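Sugar phosphate isomerase/epimerase (Parabacteroides distasonis, PDB 3OBE) is probably a sugar phosphate isomerase or epimerase built on a xylose isomerase-like TIM barrel. Local coordinates at residues G20-L25 and G49-E54; Q26-G31 and E54-R59; H169-E174 and V219-M224; K206-D211 and P237-L242. All coordinates share one frame; numbering follows the deposited sequence.

Contact 1: G20-L25 and G49-E54; sequences GKKMGL and GYTDLE
Gly49 opens its segment with its backbone against Met23, the selenomethionine methyl CE lying 3.2 Å from Gly49 C. Its positive phi closes helix 38-48 in a Schellman motif and turns the chain toward the next strand. A water lies 2.6 Å from both Gly49 O and Lys21 O and bridges them. Tyr50 puts its ring between two residues of 20-25. Met23 CE sits over one face, 3.6 Å from the ring centroid, and Leu25 CB lies over the opposite face. The Met23 chain reaches the ring with CG anti to the backbone N (chi1 174°), bending only at chi3 (78°), which turns CE over the ring; it is a Met-aromatic contact. Thr51 is bound twice to Met23: Met23 N donates to Thr51 OG1 at 2.9 Å, and Thr51 N donates back to Met23 O at 2.9 Å. Thr51 OG1 donates a hydrogen bond to Asp52 OD1, and Asp52 OD2 bonds to Ser93. A valine here would probably leave Met23 N without its acceptor and Asp52 OD1 without this donor. From Asp52 on the pairing is parallel beta: Leu25 N bonds to Asp52 O at 3.0 Å, and Glu54 N to Leu25 O at 2.9 Å. Leu53 CD2 packs near Leu25 CB. Strand 24-26 lies between 52-55 and 273-276 in the barrel, and helices 38-48 and 287-300 pack on the Leu25 and Tyr50 side.

Contact 2: Q26-G31 and E54-R59; sequences QTYSLG and EIFGYR. With EOH (ethanol), chain G.
Phe56 and Tyr28 meet in a T-shaped pair where two neighbouring parallel strands of the TIM barrel run out into their loops. The edge of Tyr28 points at the face of Phe56, with ring planes at 82° and centroids 5.1 Å apart. Tyr28 CB lies over the same face. An ethanol, probably from the crystallisation liquor, lies over the opposite face, and its hydroxyl makes a weak bond to Phe56 O. Thr27 OG1 comes up to the edge of the Phe56 ring. The Gln26 side chain crosses Phe56 at about a right angle, its amide plane 62° from the ring plane. Three bonds hold the amide. Its NE2 donates to Glu54 OE1 at 3.1 Å, on the anti side of the carboxylate, and to Ile55 O at 3.2 Å, in the amide plane. Its OE1 accepts from Tyr28 N. CG anti to the backbone N (chi1 164°) and a bend at chi2 swing the amide across. A leucine in its place would probably leave Ile55 O and Tyr28 N without these partners and remove one hold on Glu54, whose OE1 also binds His244. Thr27 N joins the backbones, donating to Glu54 O at 3.0 Å, nearly along the C=O axis.

Contact 3: H169-E174 and V219-M224; sequences HNHSNE and VYWAVM. With PO4 (phosphate ion), chain C.
The loop that follows barrel strand 165-169 packs here against the short helix 219-224, which follows strand 213-218. His171 and Trp221 lie side by side and point the same way. His171 CD2 sits over a face of the indole, 3.4 Å from Trp221 NE1. The two ring planes are 43° apart, so the pair is oblique. Trp221 CB presses on the loop backbone, 3.3 Å from His171 C. Ser172 OG donates to Trp221 O at 2.7 Å. With OG anti to its carbonyl carbon (chi1 -59°), the hydroxyl reaches the helix backbone and also lies at the indole edge. His171 NE2 donates to phosphate O2 at 2.6 Å, in a nearly straight bond (167°). The phosphate probably comes from the crystallisation liquor, but it may mark a pocket at this end of the barrel. Within the loop, Asn170 ND2 bonds to His171 O at 2.9 Å, and Glu174 OE1 accepts from His171 N. These bonds fix the backbone that carries the imidazole. Asp218, at the end of strand 213-218, ties both sides together, since it bonds to His169, Asn170 and Trp221 N. Helix 200-207 touches Asn170 and Glu174 through Glu201, and helix 229-235 packs on Val219 and Val223.

Contact 4: K206-D211 and P237-L242; sequences KNTDPD and PNRFKL
Pro210 and Arg239 mark the closest approach of the two backbones, with their CA atoms 6.3 Å apart. No backbone hydrogen bond joins the segments. After helix 200-207, Asp209 forms an Asx turn: Asp211 N donates to its OD1 at 2.8 Å. Residues 237-239 lead into strand 240-245. Arg239 carries the contact. Its chain is bent at chi2 and chi3 (-52° and -53°) and so folds back against Pro210. Pro210 CA lies over one face of the guanidinium, 3.5 Å from Arg239 NE. At the edge, Arg239 NH2 donates to Thr208 OG1 at 2.9 Å, with the oxygen close to the guanidinium plane. The group is also held by Leu205 O on NH1 and Val213 O on NH2, which would probably fix its rotation. Thr208 OG1 has a second partner in Phe204 O. This is the side of the TIM barrel where the loop after helix 200-207 leads into strand 213-218 and strand 240-245 starts beside it. Three waters surround Pro210 O. One also accepts from Arg239 NE at 2.8 Å. In the conformer described, another accepts from Lys241 NZ at 2.7 Å. The third lies 3.0 Å from Asn238 O.

Overall arrangement
From the N terminus, strand 24-26 is laid down first. The chain then passes through helices 32-35 and 38-48 and returns as strand 52-55. Contacts 1 and 2 both close this loop. Their segments alternate along the chain, share Glu54, and touch through Leu25 with Leu30 and Leu53 with Thr27. Contacts 3 and 4 follow in series. Contact 3 joins the loop after strand 165-169 to helix 219-224. Contact 4 crosses it, joining the end of the helix 200-207 region to the start of strand 240-245; their centres are about 17 Å apart. Contacts 1, 2 and 4 reach the same parallel sheet. Contacts 2 and 4 lie on opposite sides of the chain's centre, about 24 Å between centres.

Contact 1: G20-L25 and G49-E54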
loop_
_atom_site.group_PDB
_atom_site.type_symbol
_atom_site.label_atom_id
_atom_site.label_comp_id
_atom_site.label_asym_id
_atom_site.label_seq_id
_atom_site.Cartn_x
_atom_site.Cartn_y
_atom_site.Cartn_z
ATOM N N GLY A 20 18.493 -8.352 9.059
ATOM C CA GLY A 20 17.070 -8.346 9.401
ATOM C C GLY A 20 16.259 -8.647 8.179
ATOM O O GLY A 20 16.626 -8.263 7.070
ATOM N N LYS A 21 15.114 -9.287 8.361
ATOM C CA LYS A 21 14.141 -9.441 7.291
ATOM C C LYS A 21 13.612 -8.076 6.895
ATOM O O LYS A 21 13.386 -7.221 7.746
ATOM C CB LYS A 21 12.963 -10.291 7.760
ATOM C CG LYS A 21 13.300 -11.680 8.077
ATOM C CD LYS A 21 12.009 -12.523 8.310
ATOM C CE LYS A 21 12.331 -13.804 9.009
ATOM N NZ LYS A 21 11.083 -14.592 9.234
ATOM N N LYS A 22 13.407 -7.877 5.605
ATOM C CA LYS A 22 12.884 -6.610 5.132
ATOM C C LYS A 22 11.376 -6.636 5.370
ATOM O O LYS A 22 10.664 -7.604 5.030
ATOM C CB LYS A 22 13.232 -6.362 3.657
ATOM C CG LYS A 22 14.724 -6.359 3.327
ATOM C CD LYS A 22 15.502 -5.167 3.947
ATOM C CE LYS A 22 17.045 -5.336 3.853
ATOM N NZ LYS A 22 17.703 -5.977 5.091
HETATM N N MSE A 23 10.898 -5.596 5.998
HETATM C CA MSE A 23 9.526 -5.578 6.476
HETATM C C MSE A 23 9.024 -4.145 6.560
HETATM O O MSE A 23 9.636 -3.287 7.203
HETATM C CB MSE A 23 9.443 -6.253 7.861
HETATM C CG MSE A 23 8.125 -6.149 8.485
HETATM SE SE MSE A 23 8.266 -7.188 10.179
HETATM C CE MSE A 23 9.138 -6.005 11.145
ATOM N N GLY A 24 7.900 -3.874 5.898
ATOM C CA GLY A 24 7.345 -2.538 5.930
ATOM C C GLY A 24 6.136 -2.344 6.819
ATOM O O GLY A 24 5.440 -3.307 7.208
ATOM N N LEU A 25 5.880 -1.075 7.102
ATOM C CA LEU A 25 4.714 -0.659 7.891
ATOM C C LEU A 25 4.087 0.545 7.244
ATOM O O LEU A 25 4.793 1.529 6.958
ATOM C CB LEU A 25 5.141 -0.243 9.331
ATOM C CG LEU A 25 3.991 0.256 10.230
ATOM C CD1 LEU A 25 3.018 -0.865 10.579
ATOM C CD2 LEU A 25 4.498 0.885 11.519
ATOM N N GLY A 49 12.088 -4.531 14.159
ATOM C CA GLY A 49 12.475 -5.163 12.917
ATOM C C GLY A 49 11.956 -4.543 11.649
ATOM O O GLY A 49 12.268 -5.025 10.555
ATOM N N TYR A 50 11.140 -3.479 11.763
ATOM C CA TYR A 50 10.726 -2.775 10.562
ATOM C C TYR A 50 11.909 -2.120 9.889
ATOM O O TYR A 50 12.779 -1.548 10.551
ATOM C CB TYR A 50 9.600 -1.750 10.833
ATOM C CG TYR A 50 8.301 -2.423 11.239
ATOM C CD1 TYR A 50 7.446 -3.023 10.268
ATOM C CD2 TYR A 50 7.922 -2.498 12.582
ATOM C CE1 TYR A 50 6.291 -3.643 10.618
ATOM C CE2 TYR A 50 6.738 -3.137 12.945
ATOM C CZ TYR A 50 5.928 -3.713 11.964
ATOM O OH TYR A 50 4.775 -4.382 12.289
ATOM N N THR A 51 11.943 -2.223 8.565
ATOM C CA THR A 51 12.991 -1.643 7.721
ATOM C C THR A 51 12.447 -0.513 6.802
ATOM O O THR A 51 13.200 0.396 6.420
ATOM C CB THR A 51 13.683 -2.721 6.825
ATOM O OG1 THR A 51 12.683 -3.343 6.021
ATOM C CG2 THR A 51 14.424 -3.761 7.703
ATOM N N ASP A 52 11.161 -0.562 6.487
ATOM C CA ASP A 52 10.571 0.242 5.467
ATOM C C ASP A 52 9.260 0.852 5.959
ATOM O O ASP A 52 8.531 0.207 6.693
ATOM C CB ASP A 52 10.256 -0.632 4.272
ATOM C CG ASP A 52 11.471 -0.928 3.452
ATOM O OD1 ASP A 52 12.332 -1.732 3.904
ATOM O OD2 ASP A 52 11.594 -0.304 2.367
ATOM N N LEU A 53 8.996 2.074 5.534
ATOM C CA LEU A 53 7.731 2.754 5.811
ATOM C C LEU A 53 7.000 3.091 4.540
ATOM O O LEU A 53 7.605 3.526 3.552
ATOM C CB LEU A 53 7.991 4.046 6.580
ATOM C CG LEU A 53 8.722 3.920 7.931
ATOM C CD1 LEU A 53 8.870 5.325 8.631
ATOM C CD2 LEU A 53 8.068 2.913 8.882
ATOM N N GLU A 54 5.679 2.959 4.617
ATOM C CA GLU A 54 4.780 3.537 3.624
ATOM C C GLU A 54 3.984 4.611 4.337
ATOM O O GLU A 54 3.360 4.348 5.376
ATOM C CB GLU A 54 3.862 2.463 3.005
ATOM C CG GLU A 54 2.886 3.000 1.962
ATOM C CD GLU A 54 2.015 1.890 1.448
ATOM O OE1 GLU A 54 1.157 1.459 2.243
ATOM O OE2 GLU A 54 2.201 1.456 0.261
HETATM O O HOH W 1 14.220 -6.656 10.112
#

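Contact 2: Q26-G31 and E54-R59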
loop_
_atom_site.group_PDB
_atom_site.type_symbol
_atom_site.label_atom_id
_atom_site.label_comp_id
_atom_site.label_asym_id
_atom_site.label_seq_id
_atom_site.Cartn_x
_atom_site.Cartn_y
_atom_site.Cartn_z
ATOM N N GLN A 26 2.760 0.518 7.083
ATOM C CA GLN A 26 2.003 1.726 6.754
ATOM C C GLN A 26 1.779 2.523 8.030
ATOM O O GLN A 26 1.142 2.069 8.966
ATOM C CB GLN A 26 0.692 1.366 6.058
ATOM C CG GLN A 26 -0.380 2.467 5.986
ATOM C CD GLN A 26 0.117 3.790 5.410
ATOM O OE1 GLN A 26 0.222 4.773 6.134
ATOM N NE2 GLN A 26 0.448 3.813 4.109
ATOM N N THR A 27 2.357 3.717 8.104
ATOM C CA THR A 27 2.410 4.429 9.336
ATOM C C THR A 27 1.072 5.020 9.840
ATOM O O THR A 27 0.946 5.431 11.029
ATOM C CB THR A 27 3.429 5.594 9.242
ATOM O OG1 THR A 27 3.020 6.499 8.225
ATOM C CG2 THR A 27 4.894 5.045 9.011
ATOM N N TYR A 28 0.087 5.051 8.952
ATOM C CA TYR A 28 -1.258 5.380 9.346
ATOM C C TYR A 28 -1.746 4.437 10.471
ATOM O O TYR A 28 -2.557 4.840 11.300
ATOM C CB TYR A 28 -2.171 5.297 8.150
ATOM C CG TYR A 28 -3.563 5.831 8.407
ATOM C CD1 TYR A 28 -3.788 7.185 8.584
ATOM C CD2 TYR A 28 -4.644 4.941 8.503
ATOM C CE1 TYR A 28 -5.072 7.670 8.815
ATOM C CE2 TYR A 28 -5.923 5.418 8.740
ATOM C CZ TYR A 28 -6.118 6.760 8.902
ATOM O OH TYR A 28 -7.395 7.221 9.118
ATOM N N SER A 29 -1.163 3.239 10.543
ATOM C CA SER A 29 -1.464 2.282 11.621
ATOM C C SER A 29 -1.269 2.837 13.016
ATOM O O SER A 29 -1.921 2.364 13.932
ATOM C CB SER A 29 -0.567 1.034 11.506
ATOM O OG SER A 29 -0.733 0.422 10.238
ATOM N N LEU A 30 -0.352 3.791 13.191
ATOM C CA LEU A 30 0.058 4.210 14.515
ATOM C C LEU A 30 -0.656 5.495 14.915
ATOM O O LEU A 30 -0.655 5.862 16.082
ATOM C CB LEU A 30 1.563 4.428 14.537
ATOM C CG LEU A 30 2.350 3.121 14.454
ATOM C CD1 LEU A 30 3.850 3.411 14.278
ATOM C CD2 LEU A 30 2.125 2.340 15.790
ATOM N N GLY A 31 -1.274 6.142 13.916
ATOM C CA GLY A 31 -1.744 7.533 13.985
ATOM C C GLY A 31 -0.896 8.438 14.829
ATOM O O GLY A 31 0.341 8.620 14.611
ATOM N N GLU A 54 5.679 2.959 4.617
ATOM C CA GLU A 54 4.780 3.537 3.624
ATOM C C GLU A 54 3.984 4.611 4.337
ATOM O O GLU A 54 3.360 4.348 5.376
ATOM C CB GLU A 54 3.862 2.463 3.005
ATOM C CG GLU A 54 2.886 3.000 1.962
ATOM C CD GLU A 54 2.015 1.890 1.448
ATOM O OE1 GLU A 54 1.157 1.459 2.243
ATOM O OE2 GLU A 54 2.201 1.456 0.261
ATOM N N ILE A 55 4.125 5.848 3.868
ATOM C CA ILE A 55 3.541 6.985 4.579
ATOM C C ILE A 55 2.188 7.392 3.951
ATOM O O ILE A 55 1.623 6.659 3.131
ATOM C CB ILE A 55 4.564 8.150 4.690
ATOM C CG1 ILE A 55 4.945 8.677 3.321
ATOM C CG2 ILE A 55 5.811 7.656 5.533
ATOM C CD1 ILE A 55 5.656 10.004 3.373
ATOM N N PHE A 56 1.682 8.527 4.403
ATOM C CA PHE A 56 0.401 9.054 4.018
ATOM C C PHE A 56 0.461 10.559 4.244
ATOM O O PHE A 56 1.385 11.068 4.842
ATOM C CB PHE A 56 -0.715 8.382 4.835
ATOM C CG PHE A 56 -0.706 8.757 6.278
ATOM C CD1 PHE A 56 0.119 8.120 7.171
ATOM C CD2 PHE A 56 -1.519 9.798 6.741
ATOM C CE1 PHE A 56 0.120 8.483 8.532
ATOM C CE2 PHE A 56 -1.507 10.167 8.093
ATOM C CZ PHE A 56 -0.686 9.513 8.967
ATOM N N GLY A 57 -0.573 11.267 3.806
ATOM C CA GLY A 57 -0.775 12.638 4.265
ATOM C C GLY A 57 -0.331 13.721 3.293
ATOM O O GLY A 57 -0.329 14.900 3.630
ATOM N N TYR A 58 0.117 13.329 2.119
ATOM C CA TYR A 58 0.568 14.286 1.111
ATOM C C TYR A 58 -0.508 15.317 0.860
ATOM O O TYR A 58 -1.648 14.966 0.713
ATOM C CB TYR A 58 0.844 13.557 -0.208
ATOM C CG TYR A 58 1.170 14.498 -1.364
ATOM C CD1 TYR A 58 2.389 15.151 -1.444
ATOM C CD2 TYR A 58 0.232 14.767 -2.363
ATOM C CE1 TYR A 58 2.678 15.999 -2.487
ATOM C CE2 TYR A 58 0.524 15.602 -3.426
ATOM C CZ TYR A 58 1.736 16.210 -3.491
ATOM O OH TYR A 58 2.054 17.071 -4.525
ATOM N N ARG A 59 -0.139 16.591 0.805
ATOM C CA ARG A 59 -1.129 17.653 0.524
ATOM C C ARG A 59 -0.746 18.303 -0.783
ATOM O O ARG A 59 0.360 18.806 -0.902
ATOM C CB ARG A 59 -1.121 18.727 1.629
ATOM C CG ARG A 59 -1.578 18.238 2.994
ATOM C CD ARG A 59 -3.100 18.129 3.084
HETATM C C1 EOH G . 2.086 11.911 7.546
HETATM C C2 EOH G . 2.156 11.960 9.045
HETATM O O EOH G . 3.197 11.297 6.945
#

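Contact 3: H169-E174 and V219-M224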
loop_
_atom_site.group_PDB
_atom_site.type_symbol
_atom_site.label_atom_id
_atom_site.label_comp_id
_atom_site.label_asym_id
_atom_site.label_seq_id
_atom_site.Cartn_x
_atom_site.Cartn_y
_atom_site.Cartn_z
ATOM N N HIS A 169 -4.008 0.359 -4.466
ATOM C CA HIS A 169 -4.286 -0.436 -3.263
ATOM C C HIS A 169 -5.773 -0.605 -3.109
ATOM O O HIS A 169 -6.522 0.393 -3.020
ATOM C CB HIS A 169 -3.696 0.257 -2.041
ATOM C CG HIS A 169 -4.065 -0.380 -0.748
ATOM N ND1 HIS A 169 -4.549 0.351 0.303
ATOM C CD2 HIS A 169 -3.980 -1.666 -0.317
ATOM C CE1 HIS A 169 -4.791 -0.459 1.326
ATOM N NE2 HIS A 169 -4.463 -1.695 0.981
ATOM N N ASN A 170 -6.213 -1.853 -3.129
ATOM C CA ASN A 170 -7.593 -2.210 -3.013
ATOM C C ASN A 170 -8.072 -2.299 -1.551
ATOM O O ASN A 170 -7.284 -2.519 -0.626
ATOM C CB ASN A 170 -7.908 -3.603 -3.628
ATOM C CG ASN A 170 -7.169 -4.702 -2.945
ATOM O OD1 ASN A 170 -5.967 -4.863 -3.153
ATOM N ND2 ASN A 170 -7.859 -5.471 -2.114
ATOM N N HIS A 171 -9.396 -2.221 -1.366
ATOM C CA HIS A 171 -10.045 -2.708 -0.143
ATOM C C HIS A 171 -10.994 -3.818 -0.606
ATOM O O HIS A 171 -10.536 -4.683 -1.335
ATOM C CB HIS A 171 -10.687 -1.565 0.599
ATOM C CG HIS A 171 -9.663 -0.568 1.071
ATOM N ND1 HIS A 171 -9.010 0.281 0.198
ATOM C CD2 HIS A 171 -9.106 -0.371 2.292
ATOM C CE1 HIS A 171 -8.121 0.991 0.889
ATOM N NE2 HIS A 171 -8.147 0.605 2.151
ATOM N N SER A 172 -12.267 -3.811 -0.226
ATOM C CA SER A 172 -13.154 -4.937 -0.584
ATOM C C SER A 172 -14.055 -4.626 -1.762
ATOM O O SER A 172 -14.504 -5.552 -2.440
ATOM C CB SER A 172 -13.993 -5.396 0.601
ATOM O OG SER A 172 -13.180 -5.807 1.673
ATOM N N ASN A 173 -14.328 -3.349 -1.994
ATOM C CA ASN A 173 -15.369 -2.981 -2.986
ATOM C C ASN A 173 -14.876 -3.224 -4.412
ATOM O O ASN A 173 -15.695 -3.296 -5.341
ATOM C CB ASN A 173 -15.818 -1.552 -2.821
ATOM C CG ASN A 173 -16.776 -1.369 -1.681
ATOM O OD1 ASN A 173 -17.443 -2.318 -1.226
ATOM N ND2 ASN A 173 -16.928 -0.114 -1.257
ATOM N N GLU A 174 -13.576 -3.413 -4.593
ATOM C CA GLU A 174 -13.024 -3.763 -5.892
ATOM C C GLU A 174 -13.463 -5.180 -6.278
ATOM O O GLU A 174 -13.306 -5.593 -7.433
ATOM C CB GLU A 174 -11.537 -3.669 -5.940
ATOM C CG GLU A 174 -10.986 -2.257 -5.836
ATOM C CD GLU A 174 -10.872 -1.647 -4.486
ATOM O OE1 GLU A 174 -11.252 -2.259 -3.453
ATOM O OE2 GLU A 174 -10.369 -0.482 -4.437
ATOM N N VAL A 219 -4.419 -8.289 1.089
ATOM C CA VAL A 219 -4.846 -9.666 1.212
ATOM C C VAL A 219 -6.043 -9.777 2.156
ATOM O O VAL A 219 -6.934 -10.623 1.964
ATOM C CB VAL A 219 -3.686 -10.594 1.603
ATOM C CG1 VAL A 219 -2.667 -10.604 0.483
ATOM C CG2 VAL A 219 -3.066 -10.199 2.976
ATOM N N TYR A 220 -6.086 -8.930 3.181
ATOM C CA TYR A 220 -7.189 -8.974 4.156
ATOM C C TYR A 220 -8.481 -8.479 3.538
ATOM O O TYR A 220 -9.499 -9.125 3.665
ATOM C CB TYR A 220 -6.879 -8.110 5.361
ATOM C CG TYR A 220 -7.975 -8.020 6.367
ATOM C CD1 TYR A 220 -8.189 -9.050 7.326
ATOM C CD2 TYR A 220 -8.810 -6.902 6.419
ATOM C CE1 TYR A 220 -9.201 -8.904 8.308
ATOM C CE2 TYR A 220 -9.799 -6.798 7.374
ATOM C CZ TYR A 220 -9.982 -7.783 8.304
ATOM O OH TYR A 220 -10.961 -7.666 9.244
ATOM N N TRP A 221 -8.447 -7.328 2.877
ATOM C CA TRP A 221 -9.704 -6.796 2.344
ATOM C C TRP A 221 -10.174 -7.663 1.157
ATOM O O TRP A 221 -11.378 -7.720 0.884
ATOM C CB TRP A 221 -9.554 -5.326 1.943
ATOM C CG TRP A 221 -9.365 -4.402 3.135
ATOM C CD1 TRP A 221 -8.281 -3.596 3.372
ATOM C CD2 TRP A 221 -10.254 -4.192 4.247
ATOM N NE1 TRP A 221 -8.453 -2.889 4.523
ATOM C CE2 TRP A 221 -9.648 -3.230 5.093
ATOM C CE3 TRP A 221 -11.511 -4.695 4.600
ATOM C CZ2 TRP A 221 -10.241 -2.806 6.284
ATOM C CZ3 TRP A 221 -12.083 -4.264 5.777
ATOM C CH2 TRP A 221 -11.447 -3.335 6.609
ATOM N N ALA A 222 -9.267 -8.400 0.527
ATOM C CA ALA A 222 -9.665 -9.397 -0.471
ATOM C C ALA A 222 -10.457 -10.541 0.200
ATOM O O ALA A 222 -11.581 -10.860 -0.219
ATOM C CB ALA A 222 -8.443 -9.950 -1.196
ATOM N N VAL A 223 -9.923 -11.091 1.299
ATOM C CA VAL A 223 -10.698 -12.107 2.078
ATOM C C VAL A 223 -12.055 -11.573 2.574
ATOM O O VAL A 223 -13.077 -12.284 2.487
ATOM C CB VAL A 223 -9.865 -12.696 3.227
ATOM C CG1 VAL A 223 -10.750 -13.618 4.096
ATOM C CG2 VAL A 223 -8.612 -13.455 2.642
HETATM N N MSE A 224 -12.114 -10.305 3.003
HETATM C CA MSE A 224 -13.334 -9.693 3.455
HETATM C C MSE A 224 -14.291 -9.414 2.303
HETATM O O MSE A 224 -15.489 -9.249 2.535
HETATM C CB MSE A 224 -13.065 -8.403 4.228
HETATM C CG MSE A 224 -12.281 -8.647 5.480
HETATM SE SE MSE A 224 -13.385 -9.359 6.882
HETATM C CE MSE A 224 -14.331 -7.777 7.334
HETATM P P PO4 C . -5.590 2.376 4.105
HETATM O O1 PO4 C . -5.524 2.931 5.534
HETATM O O2 PO4 C . -6.510 1.197 4.145
HETATM O O3 PO4 C . -4.127 1.914 3.834
HETATM O O4 PO4 C . -5.937 3.417 3.097
#

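Contact 4: K206-D211 and P237-L242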
loop_
_atom_site.group_PDB
_atom_site.type_symbol
_atom_site.label_atom_id
_atom_site.label_comp_id
_atom_site.label_asym_id
_atom_site.label_seq_id
_atom_site.Cartn_x
_atom_site.Cartn_y
_atom_site.Cartn_z
ATOM N N LYS A 206 -6.964 -5.528 -16.255
ATOM C CA LYS A 206 -7.018 -5.741 -17.707
ATOM C C LYS A 206 -6.902 -4.479 -18.511
ATOM O O LYS A 206 -6.483 -4.523 -19.687
ATOM C CB LYS A 206 -8.254 -6.509 -18.111
ATOM C CG LYS A 206 -8.332 -7.830 -17.353
ATOM C CD LYS A 206 -8.203 -9.045 -18.137
ATOM C CE LYS A 206 -8.907 -10.187 -17.427
ATOM N NZ LYS A 206 -8.738 -11.459 -18.142
ATOM N N ASN A 207 -7.215 -3.336 -17.905
ATOM C CA ASN A 207 -7.189 -2.071 -18.627
ATOM C C ASN A 207 -6.019 -1.149 -18.260
ATOM O O ASN A 207 -5.970 -0.019 -18.719
ATOM C CB ASN A 207 -8.534 -1.345 -18.455
ATOM C CG ASN A 207 -9.629 -2.041 -19.238
ATOM O OD1 ASN A 207 -9.643 -1.975 -20.461
ATOM N ND2 ASN A 207 -10.503 -2.766 -18.547
ATOM N N THR A 208 -5.070 -1.663 -17.477
ATOM C CA THR A 208 -3.830 -0.926 -17.164
ATOM C C THR A 208 -2.623 -1.672 -17.713
ATOM O O THR A 208 -2.644 -2.879 -17.875
ATOM C CB THR A 208 -3.630 -0.665 -15.659
ATOM O OG1 THR A 208 -3.693 -1.877 -14.910
ATOM C CG2 THR A 208 -4.720 0.268 -15.136
ATOM N N ASP A 209 -1.620 -0.893 -18.066
ATOM C CA ASP A 209 -0.380 -1.406 -18.644
ATOM C C ASP A 209 0.541 -1.860 -17.552
ATOM O O ASP A 209 0.888 -1.030 -16.690
ATOM C CB ASP A 209 0.282 -0.242 -19.384
ATOM C CG ASP A 209 1.511 -0.632 -20.174
ATOM O OD1 ASP A 209 2.242 -1.611 -19.858
ATOM O OD2 ASP A 209 1.795 0.131 -21.138
ATOM N N PRO A 210 1.051 -3.122 -17.612
ATOM C CA PRO A 210 1.963 -3.604 -16.561
ATOM C C PRO A 210 3.214 -2.746 -16.385
ATOM O O PRO A 210 3.752 -2.705 -15.301
ATOM C CB PRO A 210 2.346 -5.027 -17.004
ATOM C CG PRO A 210 1.284 -5.442 -18.028
ATOM C CD PRO A 210 0.655 -4.180 -18.574
ATOM N N ASP A 211 3.665 -2.080 -17.436
ATOM C CA ASP A 211 4.850 -1.218 -17.343
ATOM C C ASP A 211 4.548 0.147 -16.723
ATOM O O ASP A 211 5.470 0.882 -16.349
ATOM C CB ASP A 211 5.499 -1.071 -18.732
ATOM C CG ASP A 211 6.039 -2.416 -19.285
ATOM O OD1 ASP A 211 6.426 -3.299 -18.466
ATOM O OD2 ASP A 211 6.058 -2.575 -20.537
ATOM N N PRO A 237 0.347 -12.632 -11.909
ATOM C CA PRO A 237 1.544 -12.752 -11.085
ATOM C C PRO A 237 2.519 -11.586 -11.226
ATOM O O PRO A 237 3.242 -11.283 -10.278
ATOM C CB PRO A 237 2.172 -14.033 -11.595
ATOM C CG PRO A 237 1.625 -14.297 -12.907
ATOM C CD PRO A 237 0.208 -13.722 -12.846
ATOM N N ASN A 238 2.497 -10.934 -12.389
ATOM C CA ASN A 238 3.409 -9.824 -12.648
ATOM C C ASN A 238 2.806 -8.490 -12.278
ATOM O O ASN A 238 3.482 -7.467 -12.378
ATOM C CB ASN A 238 3.818 -9.800 -14.139
ATOM C CG ASN A 238 2.626 -9.663 -15.087
ATOM O OD1 ASN A 238 1.528 -10.236 -14.852
ATOM N ND2 ASN A 238 2.834 -8.942 -16.186
ATOM N N ARG A 239 1.566 -8.474 -11.817
ATOM C CA ARG A 239 0.877 -7.197 -11.525
ATOM C C ARG A 239 0.852 -6.802 -10.041
ATOM O O ARG A 239 0.882 -5.627 -9.701
ATOM C CB ARG A 239 -0.556 -7.239 -12.018
ATOM C CG ARG A 239 -0.751 -7.641 -13.474
ATOM C CD ARG A 239 0.061 -6.877 -14.484
ATOM N NE ARG A 239 -0.114 -5.442 -14.354
ATOM C CZ ARG A 239 -1.177 -4.787 -14.805
ATOM N NH1 ARG A 239 -2.164 -5.436 -15.399
ATOM N NH2 ARG A 239 -1.237 -3.473 -14.651
ATOM N N PHE A 240 0.814 -7.805 -9.159
ATOM C CA PHE A 240 0.808 -7.581 -7.732
ATOM C C PHE A 240 2.229 -7.502 -7.240
ATOM O O PHE A 240 2.841 -8.527 -6.931
ATOM C CB PHE A 240 -0.007 -8.707 -7.080
ATOM C CG PHE A 240 -1.456 -8.629 -7.382
ATOM C CD1 PHE A 240 -2.173 -7.503 -7.017
ATOM C CD2 PHE A 240 -2.141 -9.653 -8.037
ATOM C CE1 PHE A 240 -3.534 -7.402 -7.290
ATOM C CE2 PHE A 240 -3.480 -9.519 -8.312
ATOM C CZ PHE A 240 -4.167 -8.426 -7.924
ATOM N N LYS A 241 2.781 -6.287 -7.202
ATOM C CA LYS A 241 4.187 -6.093 -6.877
ATOM C C LYS A 241 4.421 -5.783 -5.383
ATOM O O LYS A 241 5.545 -5.936 -4.898
ATOM C CB LYS A 241 4.825 -4.983 -7.752
ATOM C CG LYS A 241 4.946 -5.362 -9.250
ATOM C CD LYS A 241 5.776 -4.338 -10.030
ATOM C CE LYS A 241 5.933 -4.681 -11.514
ATOM N NZ LYS A 241 6.509 -3.553 -12.284
ATOM N N LEU A 242 3.375 -5.348 -4.697
ATOM C CA LEU A 242 3.382 -5.127 -3.250
ATOM C C LEU A 242 2.191 -5.853 -2.639
ATOM O O LEU A 242 1.139 -6.064 -3.279
ATOM C CB LEU A 242 3.281 -3.631 -2.914
ATOM C CG LEU A 242 4.347 -2.681 -3.402
ATOM C CD1 LEU A 242 3.917 -1.228 -3.139
ATOM C CD2 LEU A 242 5.696 -3.010 -2.776
HETATM O O HOH W 2 2.261 -4.441 -13.220
HETATM O O HOH W 3 4.659 -1.663 -12.826
HETATM O O HOH W 4 4.746 -5.588 -14.393
#